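Long-range contact in short chain alcohol dehydrogenase-related dehydrogenase (Sinorhizobium meliloti, PDB 3TPC), which is probably an oxidoreductase of the short-chain dehydrogenase/reductase family, though its substrate is not established: residues 81-85 with 127-131. Numbering follows the deposited sequence.
Sequences HVHGL and AAEVM
Val82, in the loop leading into strand 84-87, and Leu85, in the strand itself, face the end of helix 106-132, with Val82 CA 5.6 Å from Met131 CA and Leu85 CA 6.9 Å from Ala127 CA. The segments run in roughly opposite senses, well off antiparallel, and no hydrogen bond joins them. Met131, here selenomethionine, buries more surface than any other residue of the contact. Its chain, extended beyond CG, carries CE onto the strand backbone, 3.4 Å from Gly84 N and 4.0 Å from Leu85 CB; a long, flexible, unbranched side chain suits this reach. Val82 O lies 3.6 Å from Met131 CG. Val82 and Val130 cross at about a right angle, Val82 CG2 meeting Val130 CG1 at 3.7 Å. In Val130 that methyl stands anti to the backbone N (chi1 168°), directed at the branched, compact Val82. Farther along, Leu85 CD2 approaches Ala127 CB at 4.1 Å, the small alanine letting the helix lie near the sheet. Leu72 of helix 65-79 also touches Ala127 and Val130, while Ile11 of the neighbouring strand borders Val82 and Leu85. Such apolar seating of a helix against a central parallel strand is characteristic of the Rossmann fold of short-chain dehydrogenases.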
ATOM      1  N   HIS D  81       1.509  37.198   3.248  1.00 53.15           N
ATOM      2  CA  HIS D  81       1.274  35.964   2.509  1.00 52.12           C
ATOM      3  C   HIS D  81       1.379  34.803   3.472  1.00 49.48           C
ATOM      4  O   HIS D  81       1.694  34.986   4.632  1.00 49.92           O
ATOM      5  CB  HIS D  81       2.341  35.740   1.433  1.00 53.23           C
ATOM      6  CG  HIS D  81       2.407  36.816   0.401  1.00 57.00           C
ATOM      7  ND1 HIS D  81       3.525  37.617   0.235  1.00 59.91           N
ATOM      8  CD2 HIS D  81       1.501  37.226  -0.523  1.00 60.04           C
ATOM      9  CE1 HIS D  81       3.302  38.469  -0.754  1.00 62.04           C
ATOM     10  NE2 HIS D  81       2.080  38.260  -1.225  1.00 61.82           N
ATOM     11  N   VAL D  82       1.090  33.615   2.968  1.00 46.25           N
ATOM     12  CA  VAL D  82       1.422  32.371   3.615  1.00 42.84           C
ATOM     13  C   VAL D  82       1.873  31.519   2.460  1.00 41.30           C
ATOM     14  O   VAL D  82       1.146  31.414   1.450  1.00 40.89           O
ATOM     15  CB  VAL D  82       0.176  31.738   4.268  1.00 43.00           C
ATOM     16  CG1 VAL D  82       0.453  30.293   4.721  1.00 39.33           C
ATOM     17  CG2 VAL D  82      -0.324  32.612   5.451  1.00 42.64           C
ATOM     18  N   HIS D  83       3.046  30.914   2.591  1.00 39.22           N
ATOM     19  CA  HIS D  83       3.552  29.980   1.543  1.00 38.23           C
ATOM     20  C   HIS D  83       3.620  28.513   1.948  1.00 36.52           C
ATOM     21  O   HIS D  83       3.842  27.632   1.088  1.00 36.20           O
ATOM     22  CB  HIS D  83       4.931  30.413   1.067  1.00 38.09           C
ATOM     23  CG  HIS D  83       4.937  31.787   0.493  1.00 42.88           C
ATOM     24  ND1 HIS D  83       5.415  32.881   1.187  1.00 45.83           N
ATOM     25  CD2 HIS D  83       4.468  32.259  -0.692  1.00 47.29           C
ATOM     26  CE1 HIS D  83       5.258  33.964   0.440  1.00 49.79           C
ATOM     27  NE2 HIS D  83       4.672  33.618  -0.697  1.00 47.89           N
ATOM     28  N   GLY D  84       3.483  28.261   3.255  1.00 34.75           N
ATOM     29  CA  GLY D  84       3.882  26.997   3.840  1.00 32.33           C
ATOM     30  C   GLY D  84       3.086  26.688   5.088  1.00 32.32           C
ATOM     31  O   GLY D  84       2.944  27.550   5.974  1.00 31.66           O
ATOM     32  N   LEU D  85       2.535  25.466   5.137  1.00 30.06           N
ATOM     33  CA  LEU D  85       1.941  24.933   6.330  1.00 28.17           C
ATOM     34  C   LEU D  85       2.649  23.619   6.587  1.00 28.56           C
ATOM     35  O   LEU D  85       2.734  22.791   5.658  1.00 28.14           O
ATOM     36  CB  LEU D  85       0.430  24.756   6.185  1.00 27.63           C
ATOM     37  CG  LEU D  85      -0.240  24.080   7.397  1.00 27.28           C
ATOM     38  CD1 LEU D  85      -0.214  24.937   8.687  1.00 28.62           C
ATOM     39  CD2 LEU D  85      -1.644  23.594   7.131  1.00 23.54           C
ATOM     40  N   ALA D 127      -5.385  27.585   5.767  1.00 31.38           N
ATOM     41  CA  ALA D 127      -4.152  27.969   5.084  1.00 29.90           C
ATOM     42  C   ALA D 127      -4.295  27.954   3.575  1.00 29.56           C
ATOM     43  O   ALA D 127      -3.754  28.794   2.875  1.00 30.11           O
ATOM     44  CB  ALA D 127      -3.041  27.053   5.485  1.00 29.84           C
ATOM     45  N   ALA D 128      -4.968  26.946   3.061  1.00 28.25           N
ATOM     46  CA  ALA D 128      -4.976  26.767   1.666  1.00 26.86           C
ATOM     47  C   ALA D 128      -5.742  27.916   1.033  1.00 27.15           C
ATOM     48  O   ALA D 128      -5.353  28.378  -0.050  1.00 25.72           O
ATOM     49  CB  ALA D 128      -5.603  25.452   1.317  1.00 26.42           C
ATOM     50  N   GLU D 129      -6.827  28.341   1.684  1.00 27.06           N
ATOM     51  CA  GLU D 129      -7.600  29.497   1.256  1.00 28.71           C
ATOM     52  C   GLU D 129      -6.674  30.709   1.024  1.00 29.00           C
ATOM     53  O   GLU D 129      -6.661  31.258  -0.063  1.00 28.08           O
ATOM     54  CB  GLU D 129      -8.674  29.850   2.285  1.00 29.30           C
ATOM     55  CG  GLU D 129      -9.292  31.252   2.059  1.00 32.28           C
ATOM     56  CD  GLU D 129     -10.627  31.436   2.769  1.00 37.49           C
ATOM     57  OE1 GLU D 129     -10.692  31.203   3.999  1.00 37.64           O
ATOM     58  OE2 GLU D 129     -11.633  31.761   2.095  1.00 41.82           O
ATOM     59  N   VAL D 130      -5.881  31.080   2.044  1.00 29.96           N
ATOM     60  CA  VAL D 130      -4.880  32.123   1.913  1.00 30.26           C
ATOM     61  C   VAL D 130      -3.832  31.867   0.811  1.00 32.44           C
ATOM     62  O   VAL D 130      -3.579  32.770  -0.014  1.00 33.69           O
ATOM     63  CB  VAL D 130      -4.197  32.362   3.216  1.00 30.51           C
ATOM     64  CG1 VAL D 130      -2.974  33.212   3.013  1.00 30.84           C
ATOM     65  CG2 VAL D 130      -5.132  33.039   4.161  1.00 29.61           C
HETATM   66  N   MSE D 131      -3.219  30.667   0.776  1.00 31.83           N
HETATM   67  CA  MSE D 131      -2.150  30.397  -0.175  1.00 31.70           C
HETATM   68  C   MSE D 131      -2.674  30.676  -1.562  1.00 32.76           C
HETATM   69  O   MSE D 131      -1.976  31.243  -2.391  1.00 34.33           O
HETATM   70  CB  MSE D 131      -1.654  28.940  -0.066  1.00 31.30           C
HETATM   71  CG  MSE D 131      -1.047  28.580   1.321  1.00 28.16           C
HETATM   72 SE   MSE D 131      -0.875  26.664   1.434  0.50 18.25          SE
HETATM   73  CE  MSE D 131       0.559  26.670   2.627  1.00 16.25           C
TER